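Local structure of beta-n-acetylhexosaminidase (Streptococcus pneumoniae, 4AZC) at residues Trp279-Gly284 and Leu326-Asp331. The protein probably removes terminal N-acetylhexosamine residues from glycans as a family 20 glycoside hydrolase, and here holds a thiazole-fused sugar analogue in its pocket. Numbering follows the deposited sequence.
With NGW ((2S,3aR,5R,6S,7R,7aR)-5-(hydroxymethyl)-2-methyl-2,3a,5,6,7,7a-hexahydro-1H-pyrano[3,2-d][1,3]thiazole-6,7-diol), chain K.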
loop_
_atom_site.group_PDB
_atom_site.type_symbol
_atom_site.label_atom_id
_atom_site.label_comp_id
_atom_site.label_asym_id
_atom_site.label_seq_id
_atom_site.Cartn_x
_atom_site.Cartn_y
_atom_site.Cartn_z
ATOM N N TRP B 279 -14.487 3.665 -0.596
ATOM C CA TRP B 279 -13.686 4.653 0.129
ATOM C C TRP B 279 -12.678 5.403 -0.736
ATOM O O TRP B 279 -11.935 6.246 -0.225
ATOM C CB TRP B 279 -12.977 3.996 1.314
ATOM C CG TRP B 279 -13.926 3.297 2.290
ATOM C CD1 TRP B 279 -15.108 3.783 2.794
ATOM C CD2 TRP B 279 -13.729 2.016 2.902
ATOM N NE1 TRP B 279 -15.662 2.874 3.665
ATOM C CE2 TRP B 279 -14.833 1.782 3.751
ATOM C CE3 TRP B 279 -12.723 1.041 2.812
ATOM C CZ2 TRP B 279 -14.969 0.607 4.491
ATOM C CZ3 TRP B 279 -12.858 -0.128 3.550
ATOM C CH2 TRP B 279 -13.970 -0.330 4.386
ATOM N N TYR B 280 -12.661 5.107 -2.035
ATOM C CA TYR B 280 -11.710 5.721 -2.974
ATOM C C TYR B 280 -11.861 7.212 -3.124
ATOM O O TYR B 280 -12.966 7.724 -3.242
ATOM C CB TYR B 280 -11.870 5.132 -4.388
ATOM C CG TYR B 280 -11.242 3.788 -4.569
ATOM C CD1 TYR B 280 -10.714 3.088 -3.476
ATOM C CD2 TYR B 280 -11.213 3.182 -5.818
ATOM C CE1 TYR B 280 -10.145 1.835 -3.632
ATOM C CE2 TYR B 280 -10.638 1.918 -5.979
ATOM C CZ TYR B 280 -10.111 1.255 -4.875
ATOM O OH TYR B 280 -9.539 0.008 -5.014
ATOM N N TYR B 281 -10.726 7.894 -3.181
ATOM C CA TYR B 281 -10.684 9.267 -3.644
ATOM C C TYR B 281 -9.593 9.414 -4.701
ATOM O O TYR B 281 -8.438 9.064 -4.466
ATOM C CB TYR B 281 -10.469 10.251 -2.493
ATOM C CG TYR B 281 -10.261 11.671 -2.980
ATOM C CD1 TYR B 281 -11.182 12.273 -3.846
ATOM C CD2 TYR B 281 -9.141 12.409 -2.584
ATOM C CE1 TYR B 281 -10.997 13.567 -4.313
ATOM C CE2 TYR B 281 -8.942 13.718 -3.047
ATOM C CZ TYR B 281 -9.876 14.283 -3.906
ATOM O OH TYR B 281 -9.700 15.564 -4.356
ATOM N N ILE B 282 -9.992 9.923 -5.864
ATOM C CA ILE B 282 -9.102 10.152 -6.996
ATOM C C ILE B 282 -8.831 11.646 -7.013
ATOM O O ILE B 282 -9.767 12.447 -7.091
ATOM C CB ILE B 282 -9.759 9.722 -8.344
ATOM C CG1 ILE B 282 -9.824 8.199 -8.471
ATOM C CG2 ILE B 282 -9.005 10.312 -9.561
ATOM C CD1 ILE B 282 -11.113 7.584 -7.979
ATOM N N LEU B 283 -7.559 12.021 -6.931
ATOM C CA LEU B 283 -7.199 13.435 -6.855
ATOM C C LEU B 283 -7.924 14.264 -7.915
ATOM O O LEU B 283 -7.883 13.940 -9.101
ATOM C CB LEU B 283 -5.679 13.627 -6.945
ATOM C CG LEU B 283 -4.791 12.884 -5.942
ATOM C CD1 LEU B 283 -3.342 13.307 -6.117
ATOM C CD2 LEU B 283 -5.250 13.087 -4.500
ATOM N N GLY B 284 -8.611 15.314 -7.463
ATOM C CA GLY B 284 -9.297 16.263 -8.349
ATOM C C GLY B 284 -10.635 15.812 -8.907
ATOM O O GLY B 284 -11.254 16.543 -9.679
ATOM N N LEU B 326 -7.951 2.262 3.004
ATOM C CA LEU B 326 -8.575 3.375 2.294
ATOM C C LEU B 326 -7.540 3.934 1.307
ATOM O O LEU B 326 -6.354 4.065 1.634
ATOM C CB LEU B 326 -9.108 4.438 3.280
ATOM C CG LEU B 326 -9.853 5.655 2.705
ATOM C CD1 LEU B 326 -10.830 6.237 3.707
ATOM C CD2 LEU B 326 -8.879 6.733 2.221
ATOM N N SER B 327 -7.985 4.223 0.085
ATOM C CA SER B 327 -7.056 4.425 -1.011
ATOM C C SER B 327 -7.223 5.764 -1.726
ATOM O O SER B 327 -8.324 6.129 -2.155
ATOM C CB SER B 327 -7.162 3.277 -2.028
ATOM O OG SER B 327 -7.022 1.999 -1.409
ATOM N N ILE B 328 -6.101 6.465 -1.854
ATOM C CA ILE B 328 -6.001 7.699 -2.612
ATOM C C ILE B 328 -5.346 7.385 -3.960
ATOM O O ILE B 328 -4.281 6.768 -4.015
ATOM C CB ILE B 328 -5.167 8.762 -1.842
ATOM C CG1 ILE B 328 -5.607 8.873 -0.363
ATOM C CG2 ILE B 328 -5.193 10.103 -2.570
ATOM C CD1 ILE B 328 -7.063 9.292 -0.134
ATOM N N TRP B 329 -5.991 7.794 -5.048
ATOM C CA TRP B 329 -5.504 7.453 -6.388
ATOM C C TRP B 329 -5.234 8.696 -7.218
ATOM O O TRP B 329 -5.878 9.739 -7.035
ATOM C CB TRP B 329 -6.506 6.564 -7.116
ATOM C CG TRP B 329 -6.756 5.244 -6.455
ATOM C CD1 TRP B 329 -7.845 4.899 -5.704
ATOM C CD2 TRP B 329 -5.913 4.080 -6.499
ATOM N NE1 TRP B 329 -7.735 3.594 -5.285
ATOM C CE2 TRP B 329 -6.557 3.071 -5.749
ATOM C CE3 TRP B 329 -4.675 3.799 -7.088
ATOM C CZ2 TRP B 329 -6.009 1.792 -5.579
ATOM C CZ3 TRP B 329 -4.128 2.519 -6.924
ATOM C CH2 TRP B 329 -4.796 1.535 -6.169
ATOM N N ALA B 330 -4.284 8.587 -8.137
ATOM C CA ALA B 330 -3.869 9.740 -8.927
ATOM C C ALA B 330 -4.061 9.529 -10.432
ATOM O O ALA B 330 -3.168 9.847 -11.230
ATOM C CB ALA B 330 -2.422 10.104 -8.592
ATOM N N ASP B 331 -5.237 9.021 -10.812
ATOM C CA ASP B 331 -5.558 8.679 -12.222
ATOM C C ASP B 331 -5.138 9.774 -13.210
ATOM O O ASP B 331 -4.613 9.486 -14.292
ATOM C CB ASP B 331 -7.046 8.343 -12.392
ATOM C CG ASP B 331 -7.471 7.093 -11.619
ATOM O OD1 ASP B 331 -6.873 6.776 -10.564
ATOM O OD2 ASP B 331 -8.426 6.420 -12.061
HETATM O O4 NGW K . -6.454 4.347 -9.826
HETATM C C4 NGW K . -7.319 3.255 -10.100
HETATM C C3 NGW K . -6.557 1.947 -9.938
HETATM C C5 NGW K . -8.490 3.290 -9.116
HETATM O O3 NGW K . -5.427 1.939 -10.816
HETATM C C2 NGW K . -7.500 0.750 -10.218
HETATM N N2 NGW K . -6.895 -0.536 -9.791
HETATM C C1 NGW K . -8.828 0.865 -9.426
HETATM C C7 NGW K . -6.795 -0.565 -8.320
HETATM C C8 NGW K . -6.735 -2.016 -7.850
HETATM S S1 NGW K . -8.316 0.281 -7.761
HETATM O O5 NGW K . -9.396 2.222 -9.458
HETATM C C6 NGW K . -9.264 4.624 -9.190
HETATM O O6 NGW K . -9.736 4.842 -10.527
#
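Y281 and I282 pair with I328 and W329 as parallel strands, where the short strand 281-282 lies beside the end of strand 321-329 in the barrel wall. Three backbone hydrogen bonds join them: Y281 N to S327 O, W329 N to Y281 O at 2.8 Å, and L283 N to W329 O. Y281 and I328 turn to the face covered by helix 339-351, and the OH of Y281 is hydrogen-bonded to E341 there. Nearby, CD2 of L283 meets CG2 of I328 at 3.6 Å, the two side chains crossing at about a right angle, while L326 CG packs on CB of W279, whose NE1 is hydrogen-bonded to the backbone carbonyl of N300. Y280, I282 and W329 reach the bound ligand NGW on the other side. An edge-to-face pair lines this side: the pyrrole edge of W329 points into the face of Y280, with NE1 over the ring centre, 3.2 Å above its plane, and the planes at 66°. With CG beside the backbone N and anti to the carbonyl carbon (chi1 -62°), the indole of W329 leans toward Y280 and presents a broad face to the sugar ring, C5 of NGW lying over it. Y280 OH, buried without a hydrogen-bond partner in the model, lies 3.0 Å from S1 of NGW. I282 adds an apolar surface, its CG1 3.7 Å from C6 of NGW. Just beyond the strand, D331 grips two hydroxyls with separate carboxylate oxygens: O4 donates to OD1 and O6 to OD2, each at 2.6 Å. R19 and D182 bind the same ligand by further hydrogen bonds. Aromatic walls and a bidentate carboxylate at the C-terminal end of a parallel strand are characteristic of the sugar-binding pocket in the TIM-barrel catalytic domain of family 20.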